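Local coordinates for fucolectin-related protein (Streptococcus pneumoniae, PDB 2J22) that probably binds fucose-containing glycans such as blood group antigens, as a carbohydrate-binding module of a pneumococcal virulence factor, at residues A[68-73]-A[91-96]; A[73-78]-A[84-89]; A[77-82]-A[110-115]; A[99-104]-A[119-124]. One frame throughout, in Å; residues are numbered along the deposited sequence.

Contact 1 of 4, residues A[68-73]-A[91-96]; sequences EELEKL and IIIYDS
Leu70 and Leu73 meet Ile93 and Ile91 in just two residue pairs, methyl against methyl, although the leucines are three residues apart on their strand and the isoleucines two apart on theirs. The uneven spacing goes with a classic beta bulge. Glu71 and Lys72 both face Tyr145 of strand 139-146, so an extra residue fits between the two leucines and both still point inward. At one end CD1 of Leu70 lies 3.8 Å from CG2 of Ile93, and CD1 of Ile93 is a second, slightly longer neighbour. At the other end CD2 of Leu73 comes to 3.6 Å from CG2 of Ile91 and to 4.0 Å from CD1 of the same residue. Each pair reaches across tip to tip. In both isoleucines CG2 is anti to the backbone N and CG1 anti to the carbonyl carbon, which turns two branches toward one leucine methyl. The strands belong to the two facing sheets of the beta sandwich of this galactose-binding-like domain, and the CA atoms of Leu70 and Ile93 are 10.0 Å apart. Leu118 flanks the first pair, and Val142 packs on Leu73. No hydrogen bond crosses between the segments. All four residues are buried, and the two sheets are joined here by branched aliphatic side chains through dispersion and the exclusion of water.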
loop_
_atom_site.group_PDB
_atom_site.type_symbol
_atom_site.label_atom_id
_atom_site.label_comp_id
_atom_site.label_asym_id
_atom_site.label_seq_id
_atom_site.Cartn_x
_atom_site.Cartn_y
_atom_site.Cartn_z
ATOM N N GLU A 68 -9.940 -11.997 5.255
ATOM C CA GLU A 68 -10.416 -11.175 6.356
ATOM C C GLU A 68 -11.534 -10.342 5.807
ATOM O O GLU A 68 -11.553 -10.079 4.594
ATOM C CB GLU A 68 -9.312 -10.255 6.987
ATOM C CG GLU A 68 -8.155 -11.012 7.695
ATOM C CD GLU A 68 -8.488 -11.682 9.037
ATOM O OE1 GLU A 68 -9.582 -11.501 9.614
ATOM O OE2 GLU A 68 -7.619 -12.414 9.557
ATOM N N GLU A 69 -12.455 -9.966 6.701
ATOM C CA GLU A 69 -13.487 -8.959 6.398
ATOM C C GLU A 69 -12.900 -7.577 6.564
ATOM O O GLU A 69 -12.628 -7.159 7.663
ATOM C CB GLU A 69 -14.743 -9.148 7.277
ATOM C CG GLU A 69 -15.458 -10.464 7.004
ATOM C CD GLU A 69 -16.542 -10.721 8.030
ATOM O OE1 GLU A 69 -17.548 -9.962 8.037
ATOM O OE2 GLU A 69 -16.341 -11.645 8.860
ATOM N N LEU A 70 -12.762 -6.860 5.450
ATOM C CA LEU A 70 -11.982 -5.645 5.413
ATOM C C LEU A 70 -12.902 -4.457 5.587
ATOM O O LEU A 70 -13.797 -4.291 4.781
ATOM C CB LEU A 70 -11.228 -5.530 4.066
ATOM C CG LEU A 70 -10.402 -6.781 3.698
ATOM C CD1 LEU A 70 -9.786 -6.699 2.302
ATOM C CD2 LEU A 70 -9.352 -7.049 4.763
ATOM N N GLU A 71 -12.622 -3.609 6.585
ATOM C CA GLU A 71 -13.481 -2.454 6.892
ATOM C C GLU A 71 -12.943 -1.207 6.239
ATOM O O GLU A 71 -13.692 -0.444 5.630
ATOM C CB GLU A 71 -13.614 -2.167 8.399
ATOM C CG GLU A 71 -14.162 -3.315 9.205
ATOM C CD GLU A 71 -15.519 -3.735 8.681
ATOM O OE1 GLU A 71 -16.329 -2.784 8.391
ATOM O OE2 GLU A 71 -15.748 -4.983 8.545
ATOM N N LYS A 72 -11.626 -0.994 6.364
ATOM C CA LYS A 72 -11.057 0.267 5.946
ATOM C C LYS A 72 -9.655 -0.017 5.446
ATOM O O LYS A 72 -8.964 -0.907 6.003
ATOM C CB LYS A 72 -11.021 1.231 7.167
ATOM C CG LYS A 72 -10.720 2.748 6.852
ATOM C CD LYS A 72 -10.400 3.418 8.187
ATOM C CE LYS A 72 -11.334 4.535 8.578
ATOM N NZ LYS A 72 -10.958 4.926 9.997
ATOM N N LEU A 73 -9.250 0.735 4.432
ATOM C CA LEU A 73 -7.838 0.812 4.018
ATOM C C LEU A 73 -7.365 2.279 4.149
ATOM O O LEU A 73 -8.051 3.202 3.661
ATOM C CB LEU A 73 -7.646 0.259 2.600
ATOM C CG LEU A 73 -6.401 0.581 1.788
ATOM C CD1 LEU A 73 -5.237 -0.205 2.381
ATOM C CD2 LEU A 73 -6.713 0.090 0.352
ATOM N N ILE A 91 -5.513 0.190 -6.708
ATOM C CA ILE A 91 -5.587 -0.663 -5.515
ATOM C C ILE A 91 -6.365 -1.889 -5.969
ATOM O O ILE A 91 -7.494 -1.741 -6.464
ATOM C CB ILE A 91 -6.362 0.070 -4.379
ATOM C CG1 ILE A 91 -5.668 1.387 -4.020
ATOM C CG2 ILE A 91 -6.621 -0.872 -3.167
ATOM C CD1 ILE A 91 -6.398 2.253 -3.023
ATOM N N ILE A 92 -5.777 -3.081 -5.786
ATOM C CA ILE A 92 -6.377 -4.321 -6.212
ATOM C C ILE A 92 -6.432 -5.266 -5.032
ATOM O O ILE A 92 -5.405 -5.519 -4.406
ATOM C CB ILE A 92 -5.541 -5.023 -7.348
ATOM C CG1 ILE A 92 -4.996 -4.017 -8.382
ATOM C CG2 ILE A 92 -6.445 -6.009 -8.062
ATOM C CD1 ILE A 92 -3.803 -4.499 -9.206
ATOM N N ILE A 93 -7.603 -5.813 -4.751
ATOM C CA ILE A 93 -7.771 -6.791 -3.634
ATOM C C ILE A 93 -8.093 -8.143 -4.208
ATOM O O ILE A 93 -8.904 -8.258 -5.113
ATOM C CB ILE A 93 -8.847 -6.279 -2.613
ATOM C CG1 ILE A 93 -8.538 -4.791 -2.247
ATOM C CG2 ILE A 93 -8.980 -7.249 -1.375
ATOM C CD1 ILE A 93 -9.070 -4.282 -0.911
ATOM N N TYR A 94 -7.430 -9.193 -3.698
ATOM C CA TYR A 94 -7.617 -10.537 -4.228
ATOM C C TYR A 94 -8.154 -11.482 -3.157
ATOM O O TYR A 94 -7.911 -11.243 -1.964
ATOM C CB TYR A 94 -6.292 -11.107 -4.735
ATOM C CG TYR A 94 -5.478 -10.217 -5.639
ATOM C CD1 TYR A 94 -5.546 -10.354 -7.056
ATOM C CD2 TYR A 94 -4.589 -9.248 -5.102
ATOM C CE1 TYR A 94 -4.786 -9.511 -7.909
ATOM C CE2 TYR A 94 -3.811 -8.437 -5.948
ATOM C CZ TYR A 94 -3.935 -8.562 -7.343
ATOM O OH TYR A 94 -3.135 -7.773 -8.143
ATOM N N ASP A 95 -8.838 -12.565 -3.565
ATOM C CA ASP A 95 -9.292 -13.551 -2.584
ATOM C C ASP A 95 -8.156 -14.496 -2.269
ATOM O O ASP A 95 -7.053 -14.280 -2.804
ATOM C CB ASP A 95 -10.515 -14.342 -3.049
ATOM C CG ASP A 95 -10.310 -15.057 -4.355
ATOM O OD1 ASP A 95 -9.183 -15.508 -4.666
ATOM O OD2 ASP A 95 -11.250 -15.209 -5.158
ATOM N N SER A 96 -8.399 -15.518 -1.425
ATOM C CA SER A 96 -7.347 -16.488 -0.992
ATOM C C SER A 96 -6.823 -17.332 -2.131
ATOM O O SER A 96 -5.817 -18.051 -1.947
ATOM C CB SER A 96 -7.856 -17.440 0.102
ATOM O OG SER A 96 -8.984 -18.159 -0.369
#

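Contact 2 of 4, residues A[73-78]-A[84-89]; sequences LIIYNR and QRLSNF
Leu86 is wedged against Ile75 and Asn77. Its CD2 sits 3.7 Å from CG2 of Ile75, and its CB lies 3.4 Å from OD1 of Asn77, a van der Waals touch. The Asn77 and Leu86 side chains slide past each other in opposite directions. Beyond Leu86, the ring of Phe89 carries CD1 of Leu86 over one face, 3.6 Å above its plane and toward the rim. These residues close one end of the core of the beta sandwich, where the chain leaves strand 67-77 and returns as strand 89-94. At the outer edge the side chains of Arg78 and Arg85 run side by side, pointing the same way, with their guanidinium planes 55° apart. One water accepts from NH1 of Arg78 at 2.9 Å and from NH1 of Arg85 at 3.0 Å, in the plane of both groups. Asp80 holds Arg78 by a salt bridge. The amide of Asn77 is fixed by ND2 bonding to the carbonyl of Ile83. Leu86 itself is the centre of an inverse gamma turn, and OG of Ser87 donates to O of Gln84 at 3.0 Å.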
loop_
_atom_site.group_PDB
_atom_site.type_symbol
_atom_site.label_atom_id
_atom_site.label_comp_id
_atom_site.label_asym_id
_atom_site.label_seq_id
_atom_site.Cartn_x
_atom_site.Cartn_y
_atom_site.Cartn_z
ATOM N N LEU A 73 -9.250 0.735 4.432
ATOM C CA LEU A 73 -7.838 0.812 4.018
ATOM C C LEU A 73 -7.365 2.279 4.149
ATOM O O LEU A 73 -8.051 3.202 3.661
ATOM C CB LEU A 73 -7.646 0.259 2.600
ATOM C CG LEU A 73 -6.401 0.581 1.788
ATOM C CD1 LEU A 73 -5.237 -0.205 2.381
ATOM C CD2 LEU A 73 -6.713 0.090 0.352
ATOM N N ILE A 74 -6.241 2.495 4.849
ATOM C CA ILE A 74 -5.617 3.812 4.832
ATOM C C ILE A 74 -4.127 3.748 4.263
ATOM O O ILE A 74 -3.319 2.870 4.649
ATOM C CB ILE A 74 -5.714 4.550 6.222
ATOM C CG1 ILE A 74 -7.074 4.386 6.896
ATOM C CG2 ILE A 74 -5.447 6.025 6.041
ATOM C CD1 ILE A 74 -7.171 5.056 8.343
ATOM N N ILE A 75 -3.874 4.573 3.252
ATOM C CA ILE A 75 -2.559 4.684 2.598
ATOM C C ILE A 75 -1.952 6.061 2.934
ATOM O O ILE A 75 -2.595 7.092 2.738
ATOM C CB ILE A 75 -2.696 4.519 1.072
ATOM C CG1 ILE A 75 -3.108 3.078 0.730
ATOM C CG2 ILE A 75 -1.395 4.927 0.319
ATOM C CD1 ILE A 75 -3.993 3.008 -0.498
ATOM N N TYR A 76 -0.741 6.050 3.472
ATOM C CA TYR A 76 0.015 7.250 3.873
ATOM C C TYR A 76 1.143 7.428 2.870
ATOM O O TYR A 76 1.863 6.484 2.578
ATOM C CB TYR A 76 0.568 7.089 5.285
ATOM C CG TYR A 76 -0.508 7.280 6.327
ATOM C CD1 TYR A 76 -0.914 8.558 6.678
ATOM C CD2 TYR A 76 -1.192 6.190 6.896
ATOM C CE1 TYR A 76 -1.929 8.781 7.577
ATOM C CE2 TYR A 76 -2.250 6.412 7.815
ATOM C CZ TYR A 76 -2.588 7.716 8.136
ATOM O OH TYR A 76 -3.555 7.995 9.057
ATOM N N ASN A 77 1.189 8.587 2.222
ATOM C CA ASN A 77 2.210 8.838 1.205
ATOM C C ASN A 77 3.557 9.271 1.802
ATOM O O ASN A 77 3.602 9.719 2.942
ATOM C CB ASN A 77 1.678 9.981 0.331
ATOM C CG ASN A 77 2.383 10.093 -1.022
ATOM O OD1 ASN A 77 3.232 9.293 -1.368
ATOM N ND2 ASN A 77 1.998 11.119 -1.810
ATOM N N ARG A 78 4.642 9.152 1.046
ATOM C CA ARG A 78 5.860 9.896 1.311
ATOM C C ARG A 78 5.508 11.402 1.396
ATOM O O ARG A 78 4.536 11.843 0.769
ATOM C CB ARG A 78 6.834 9.703 0.132
ATOM C CG ARG A 78 8.274 10.273 0.380
ATOM C CD ARG A 78 9.271 9.980 -0.760
ATOM N NE ARG A 78 10.540 10.690 -0.501
ATOM C CZ ARG A 78 11.557 10.666 -1.349
ATOM N NH1 ARG A 78 11.434 10.004 -2.502
ATOM N NH2 ARG A 78 12.669 11.340 -1.084
ATOM N N GLN A 84 4.409 13.415 -5.653
ATOM C CA GLN A 84 3.581 13.253 -6.847
ATOM C C GLN A 84 3.636 11.850 -7.382
ATOM O O GLN A 84 2.836 11.485 -8.211
ATOM C CB GLN A 84 4.027 14.237 -7.976
ATOM C CG GLN A 84 5.218 13.767 -8.846
ATOM C CD GLN A 84 6.521 13.948 -8.140
ATOM O OE1 GLN A 84 6.574 14.631 -7.121
ATOM N NE2 GLN A 84 7.570 13.324 -8.639
ATOM N N ARG A 85 4.646 11.079 -6.976
ATOM C CA ARG A 85 4.759 9.760 -7.559
ATOM C C ARG A 85 3.563 8.863 -7.201
ATOM O O ARG A 85 3.281 7.946 -7.935
ATOM C CB ARG A 85 6.037 9.101 -7.082
ATOM C CG ARG A 85 7.283 9.701 -7.663
ATOM C CD ARG A 85 8.551 9.050 -7.154
ATOM N NE ARG A 85 9.755 9.565 -7.831
ATOM C CZ ARG A 85 10.997 9.479 -7.365
ATOM N NH1 ARG A 85 11.252 8.940 -6.185
ATOM N NH2 ARG A 85 12.005 9.985 -8.066
ATOM N N LEU A 86 2.902 9.108 -6.061
ATOM C CA LEU A 86 1.756 8.262 -5.642
ATOM C C LEU A 86 0.524 8.883 -6.295
ATOM O O LEU A 86 -0.240 9.654 -5.660
ATOM C CB LEU A 86 1.568 8.183 -4.121
ATOM C CG LEU A 86 0.480 7.204 -3.615
ATOM C CD1 LEU A 86 0.651 5.750 -4.144
ATOM C CD2 LEU A 86 0.382 7.159 -2.094
ATOM N N SER A 87 0.347 8.574 -7.566
ATOM C CA SER A 87 -0.774 9.151 -8.329
ATOM C C SER A 87 -1.042 8.200 -9.486
ATOM O O SER A 87 -0.169 7.404 -9.826
ATOM C CB SER A 87 -0.379 10.514 -8.886
ATOM O OG SER A 87 0.633 10.390 -9.879
ATOM N N ASN A 88 -2.224 8.282 -10.097
ATOM C CA ASN A 88 -2.585 7.413 -11.241
ATOM C C ASN A 88 -2.280 5.977 -10.926
ATOM O O ASN A 88 -1.443 5.346 -11.604
ATOM C CB ASN A 88 -1.836 7.861 -12.521
ATOM C CG ASN A 88 -2.194 7.015 -13.766
ATOM O OD1 ASN A 88 -3.252 6.356 -13.817
ATOM N ND2 ASN A 88 -1.306 7.017 -14.764
ATOM N N PHE A 89 -2.939 5.452 -9.885
ATOM C CA PHE A 89 -2.613 4.112 -9.429
ATOM C C PHE A 89 -3.810 3.232 -9.202
ATOM O O PHE A 89 -4.910 3.696 -9.088
ATOM C CB PHE A 89 -1.623 4.105 -8.207
ATOM C CG PHE A 89 -2.196 4.649 -6.935
ATOM C CD1 PHE A 89 -2.814 3.801 -6.011
ATOM C CD2 PHE A 89 -2.107 6.025 -6.641
ATOM C CE1 PHE A 89 -3.375 4.312 -4.757
ATOM C CE2 PHE A 89 -2.607 6.532 -5.470
ATOM C CZ PHE A 89 -3.239 5.704 -4.498
HETATM O O HOH W 1 9.663 8.189 -3.810
#

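Contact 3 of 4, residues A[77-82]-A[110-115]; sequences NRTDAE and ESNNLS
The carbonyl O of Asn112 takes the backbone N-H of Asn77 at 2.8 Å, in a nearly straight bond of 168°. The N-H comes in tilted 28° from the carbonyl plane. A water also donates to this oxygen, weakly, and gives a firmer bond to O of Asn77 at 2.6 Å. A second water accepts from ND2 of Asn77 at 2.9 Å and donates to O of Ser111 at 2.7 Å. The same ND2 also bonds O of Ile83. The main chains are thus joined once directly and once through a water, while the second water ties the Asn77 amide to the Ser111 carbonyl. The direct bond continues the antiparallel pairing of strands 67-77 and 113-118 toward the loops beside them. The side chains add one apolar touch, with CG2 of Thr79 crossing over CB of Asn112 at 3.7 Å. This methyl, anti to the carbonyl carbon, is the branch turned to Asn112. Within the loop, Arg78 grips Asp80 side-on. NE meets OD1 at 2.9 Å and NH2 meets OD2 at the same distance, each on the syn side of its oxygen. OD1 of Asp80 also accepts from the backbone N of Tyr44. The contact is therefore mainly polar and partly hydrated. Asn77 and Asn112 are held by backbone and water bonds, while the paired charges of Arg78 and Asp80 probably restrain the loop.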
loop_
_atom_site.group_PDB
_atom_site.type_symbol
_atom_site.label_atom_id
_atom_site.label_comp_id
_atom_site.label_asym_id
_atom_site.label_seq_id
_atom_site.Cartn_x
_atom_site.Cartn_y
_atom_site.Cartn_z
ATOM N N ASN A 77 1.189 8.587 2.222
ATOM C CA ASN A 77 2.210 8.838 1.205
ATOM C C ASN A 77 3.557 9.271 1.802
ATOM O O ASN A 77 3.602 9.719 2.942
ATOM C CB ASN A 77 1.678 9.981 0.331
ATOM C CG ASN A 77 2.383 10.093 -1.022
ATOM O OD1 ASN A 77 3.232 9.293 -1.368
ATOM N ND2 ASN A 77 1.998 11.119 -1.810
ATOM N N ARG A 78 4.642 9.152 1.046
ATOM C CA ARG A 78 5.860 9.896 1.311
ATOM C C ARG A 78 5.508 11.402 1.396
ATOM O O ARG A 78 4.536 11.843 0.769
ATOM C CB ARG A 78 6.834 9.703 0.132
ATOM C CG ARG A 78 8.274 10.273 0.380
ATOM C CD ARG A 78 9.271 9.980 -0.760
ATOM N NE ARG A 78 10.540 10.690 -0.501
ATOM C CZ ARG A 78 11.557 10.666 -1.349
ATOM N NH1 ARG A 78 11.434 10.004 -2.502
ATOM N NH2 ARG A 78 12.669 11.340 -1.084
ATOM N N THR A 79 6.256 12.150 2.199
ATOM C CA THR A 79 5.985 13.586 2.412
ATOM C C THR A 79 7.204 14.524 2.195
ATOM O O THR A 79 7.023 15.704 1.976
ATOM C CB THR A 79 5.373 13.848 3.846
ATOM O OG1 THR A 79 6.313 13.477 4.851
ATOM C CG2 THR A 79 4.138 12.986 4.139
ATOM N N ASP A 80 8.438 14.044 2.244
ATOM C CA ASP A 80 9.573 14.985 2.175
ATOM C C ASP A 80 9.866 15.520 0.761
ATOM O O ASP A 80 10.253 16.666 0.616
ATOM C CB ASP A 80 10.828 14.350 2.753
ATOM C CG ASP A 80 11.296 13.151 1.926
ATOM O OD1 ASP A 80 10.634 12.091 1.984
ATOM O OD2 ASP A 80 12.262 13.183 1.160
ATOM N N ALA A 81 9.659 14.689 -0.269
ATOM C CA ALA A 81 9.968 15.001 -1.665
ATOM C C ALA A 81 9.213 13.995 -2.569
ATOM O O ALA A 81 8.680 13.000 -2.080
ATOM C CB ALA A 81 11.494 14.894 -1.912
ATOM N N GLU A 82 9.169 14.274 -3.871
ATOM C CA GLU A 82 8.576 13.365 -4.881
ATOM C C GLU A 82 7.193 12.838 -4.508
ATOM O O GLU A 82 6.861 11.688 -4.834
ATOM C CB GLU A 82 9.498 12.180 -5.136
ATOM C CG GLU A 82 10.929 12.575 -5.444
ATOM C CD GLU A 82 11.033 13.309 -6.768
ATOM O OE1 GLU A 82 9.990 13.537 -7.433
ATOM O OE2 GLU A 82 12.173 13.639 -7.130
ATOM N N GLU A 110 -4.713 14.413 -2.499
ATOM C CA GLU A 110 -4.566 15.826 -2.176
ATOM C C GLU A 110 -3.832 16.092 -0.876
ATOM O O GLU A 110 -3.148 17.130 -0.736
ATOM C CB GLU A 110 -5.916 16.486 -2.132
ATOM C CG GLU A 110 -6.332 16.966 -3.506
ATOM C CD GLU A 110 -7.667 17.640 -3.459
ATOM O OE1 GLU A 110 -8.332 17.635 -4.513
ATOM O OE2 GLU A 110 -8.048 18.165 -2.377
ATOM N N SER A 111 -3.988 15.191 0.091
ATOM C CA SER A 111 -3.258 15.354 1.350
ATOM C C SER A 111 -2.233 14.253 1.424
ATOM O O SER A 111 -2.050 13.529 0.455
ATOM C CB SER A 111 -4.190 15.329 2.574
ATOM O OG SER A 111 -5.025 14.194 2.546
ATOM N N ASN A 112 -1.566 14.115 2.559
ATOM C CA ASN A 112 -0.577 13.067 2.674
ATOM C C ASN A 112 -1.182 11.668 2.823
ATOM O O ASN A 112 -0.457 10.739 3.055
ATOM C CB ASN A 112 0.461 13.366 3.769
ATOM C CG ASN A 112 -0.136 13.405 5.193
ATOM O OD1 ASN A 112 -1.213 12.831 5.483
ATOM N ND2 ASN A 112 0.582 14.089 6.095
ATOM N N ASN A 113 -2.501 11.532 2.671
ATOM C CA ASN A 113 -3.155 10.239 2.873
ATOM C C ASN A 113 -4.511 10.050 2.162
ATOM O O ASN A 113 -5.143 11.026 1.749
ATOM C CB ASN A 113 -3.223 9.890 4.365
ATOM C CG ASN A 113 -4.347 10.623 5.086
ATOM O OD1 ASN A 113 -4.173 11.735 5.564
ATOM N ND2 ASN A 113 -5.508 10.002 5.135
ATOM N N LEU A 114 -4.936 8.787 2.016
ATOM C CA LEU A 114 -6.248 8.449 1.455
ATOM C C LEU A 114 -6.878 7.298 2.219
ATOM O O LEU A 114 -6.233 6.308 2.496
ATOM C CB LEU A 114 -6.170 8.147 -0.037
ATOM C CG LEU A 114 -7.080 7.101 -0.686
ATOM C CD1 LEU A 114 -8.236 7.710 -1.402
ATOM C CD2 LEU A 114 -6.294 6.175 -1.648
ATOM N N SER A 115 -8.150 7.459 2.558
ATOM C CA SER A 115 -8.892 6.467 3.305
ATOM C C SER A 115 -9.930 5.866 2.369
ATOM O O SER A 115 -10.550 6.572 1.584
ATOM C CB SER A 115 -9.543 7.083 4.559
ATOM O OG SER A 115 -9.775 6.091 5.563
HETATM O O HOH W 2 0.216 13.225 -1.018
HETATM O O HOH W 3 2.156 10.281 5.053
#

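Contact 4 of 4, residues A[99-104]-A[119-124]; sequences YEVFTQ and KGLKGK
Apolar packing between Phe102 and Leu121 leads. CD2 of Leu121 lies 3.6 Å from CB of Phe102 and 3.7 Å from CG, so it meets the root of the aromatic side chain, approaching the ring obliquely. The two side chains cross at about a right angle. CG of Leu121 is anti to the backbone N (chi1 178°), which extends the leucine toward strand 100-108. A looser touch of 4.4 Å joins CG2 of Val101 to CD1 of Leu121. Val101 and Phe102 are neighbours in sequence yet both face 119-124. They form a classic beta bulge opposite Ile93. The bulge lies in the outermost strand of one sheet of the sandwich, and strand 121-123 pairs with strand 67-77 of the other. The axes of 100-104 and 121-123 approach to 8.0 Å, with 115° between their N-to-C directions. Of the touches involving polar atoms, CG2 of Val101 rests 3.7 Å from O of Lys122. No hydrogen bond crosses between the segments; within 99-104, OG1 of Thr103 donates to OE1 of Glu100 at 2.6 Å, from above the carboxylate plane.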
loop_
_atom_site.group_PDB
_atom_site.type_symbol
_atom_site.label_atom_id
_atom_site.label_comp_id
_atom_site.label_asym_id
_atom_site.label_seq_id
_atom_site.Cartn_x
_atom_site.Cartn_y
_atom_site.Cartn_z
ATOM N N TYR A 99 -7.373 -14.434 -7.058
ATOM C CA TYR A 99 -8.204 -13.822 -8.075
ATOM C C TYR A 99 -8.691 -12.479 -7.542
ATOM O O TYR A 99 -9.045 -12.329 -6.369
ATOM C CB TYR A 99 -9.411 -14.701 -8.414
ATOM C CG TYR A 99 -9.055 -15.919 -9.209
ATOM C CD1 TYR A 99 -8.741 -15.837 -10.561
ATOM C CD2 TYR A 99 -9.018 -17.156 -8.596
ATOM C CE1 TYR A 99 -8.349 -16.989 -11.293
ATOM C CE2 TYR A 99 -8.656 -18.286 -9.288
ATOM C CZ TYR A 99 -8.342 -18.219 -10.637
ATOM O OH TYR A 99 -7.986 -19.379 -11.289
ATOM N N GLU A 100 -8.761 -11.511 -8.438
ATOM C CA GLU A 100 -9.230 -10.182 -8.087
ATOM C C GLU A 100 -10.671 -10.173 -7.557
ATOM O O GLU A 100 -11.603 -10.724 -8.186
ATOM C CB GLU A 100 -9.090 -9.279 -9.311
ATOM C CG GLU A 100 -9.337 -7.830 -9.012
ATOM C CD GLU A 100 -10.318 -7.222 -9.978
ATOM O OE1 GLU A 100 -9.864 -6.597 -10.979
ATOM O OE2 GLU A 100 -11.523 -7.406 -9.753
ATOM N N VAL A 101 -10.877 -9.532 -6.412
ATOM C CA VAL A 101 -12.240 -9.356 -5.913
ATOM C C VAL A 101 -12.697 -7.908 -5.884
ATOM O O VAL A 101 -13.860 -7.666 -5.591
ATOM C CB VAL A 101 -12.466 -10.005 -4.504
ATOM C CG1 VAL A 101 -12.243 -11.513 -4.606
ATOM C CG2 VAL A 101 -11.546 -9.356 -3.427
ATOM N N PHE A 102 -11.797 -6.949 -6.163
ATOM C CA PHE A 102 -12.107 -5.503 -6.060
ATOM C C PHE A 102 -10.964 -4.681 -6.667
ATOM O O PHE A 102 -9.802 -4.942 -6.399
ATOM C CB PHE A 102 -12.320 -5.091 -4.587
ATOM C CG PHE A 102 -12.341 -3.567 -4.323
ATOM C CD1 PHE A 102 -13.526 -2.826 -4.450
ATOM C CD2 PHE A 102 -11.192 -2.891 -3.898
ATOM C CE1 PHE A 102 -13.560 -1.424 -4.175
ATOM C CE2 PHE A 102 -11.207 -1.470 -3.641
ATOM C CZ PHE A 102 -12.403 -0.747 -3.779
ATOM N N THR A 103 -11.276 -3.693 -7.484
ATOM C CA THR A 103 -10.232 -2.798 -7.991
ATOM C C THR A 103 -10.676 -1.366 -7.878
ATOM O O THR A 103 -11.817 -1.072 -8.169
ATOM C CB THR A 103 -9.933 -3.108 -9.456
ATOM O OG1 THR A 103 -9.458 -4.449 -9.530
ATOM C CG2 THR A 103 -8.744 -2.304 -9.933
ATOM N N GLN A 104 -9.783 -0.472 -7.457
ATOM C CA GLN A 104 -10.095 0.955 -7.490
ATOM C C GLN A 104 -8.943 1.805 -8.033
ATOM O O GLN A 104 -7.772 1.668 -7.620
ATOM C CB GLN A 104 -10.547 1.441 -6.116
ATOM C CG GLN A 104 -10.238 2.859 -5.808
ATOM C CD GLN A 104 -11.450 3.741 -5.663
ATOM O OE1 GLN A 104 -11.790 4.158 -4.545
ATOM N NE2 GLN A 104 -12.097 4.060 -6.791
ATOM N N LYS A 119 -16.313 -1.616 3.497
ATOM C CA LYS A 119 -17.515 -2.251 4.071
ATOM C C LYS A 119 -17.535 -3.784 4.223
ATOM O O LYS A 119 -18.495 -4.424 3.774
ATOM C CB LYS A 119 -18.745 -1.830 3.260
ATOM C CG LYS A 119 -18.698 -0.407 2.778
ATOM C CD LYS A 119 -19.930 0.315 3.267
ATOM C CE LYS A 119 -19.562 1.485 4.115
ATOM N NZ LYS A 119 -20.500 2.571 3.721
ATOM N N GLY A 120 -16.505 -4.383 4.841
ATOM C CA GLY A 120 -16.503 -5.825 5.074
ATOM C C GLY A 120 -16.231 -6.721 3.854
ATOM O O GLY A 120 -16.360 -7.957 3.931
ATOM N N LEU A 121 -15.847 -6.130 2.722
ATOM C CA LEU A 121 -15.234 -6.897 1.627
ATOM C C LEU A 121 -14.260 -8.005 2.133
ATOM O O LEU A 121 -13.320 -7.704 2.909
ATOM C CB LEU A 121 -14.483 -5.913 0.707
ATOM C CG LEU A 121 -13.713 -6.478 -0.486
ATOM C CD1 LEU A 121 -14.728 -7.038 -1.515
ATOM C CD2 LEU A 121 -12.775 -5.362 -1.069
ATOM N N LYS A 122 -14.488 -9.279 1.757
ATOM C CA LYS A 122 -13.563 -10.365 2.109
ATOM C C LYS A 122 -12.395 -10.413 1.107
ATOM O O LYS A 122 -12.641 -10.477 -0.107
ATOM C CB LYS A 122 -14.273 -11.727 2.176
ATOM C CG LYS A 122 -15.279 -11.860 3.383
ATOM C CD LYS A 122 -16.056 -13.142 3.270
ATOM C CE LYS A 122 -16.727 -13.450 4.617
ATOM N NZ LYS A 122 -17.736 -12.419 4.919
ATOM N N GLY A 123 -11.156 -10.317 1.632
ATOM C CA GLY A 123 -9.931 -10.447 0.836
ATOM C C GLY A 123 -8.760 -10.970 1.644
ATOM O O GLY A 123 -8.760 -10.875 2.910
ATOM N N LYS A 124 -7.745 -11.468 0.932
ATOM C CA LYS A 124 -6.550 -11.980 1.588
ATOM C C LYS A 124 -5.261 -11.207 1.258
ATOM O O LYS A 124 -4.252 -11.320 2.012
ATOM C CB LYS A 124 -6.367 -13.469 1.250
ATOM C CG LYS A 124 -5.001 -14.031 1.613
ATOM C CD LYS A 124 -5.180 -15.451 1.941
ATOM C CE LYS A 124 -3.905 -16.216 1.927
ATOM N NZ LYS A 124 -3.070 -15.712 2.973
#

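How the contacts relate
Contacts 1 and 4 lie close together, with centres about 4 Å apart, and contacts 2 and 3 form a second cluster with centres about 6 Å apart. Contacts 1 and 3 have their centres about 22 Å apart, on opposite sides of the chain's centre. Strand 67-77 runs between the clusters. Contacts 1 and 2 share Leu73 and meet where CD1 of Ile91 lies 3.6 Å from CD1 of Ile75. Probable hydrogen bonds of 2.7 Å join contacts 1 and 4, Ile93 O to Val101 N and Leu70 N to Leu121 O. The calcium ion, bound by Leu34, Asp37, Asn39, Ser48, Ala140 and Glu141, all outside the four contacts, is about 10 Å from the Arg78 side chain.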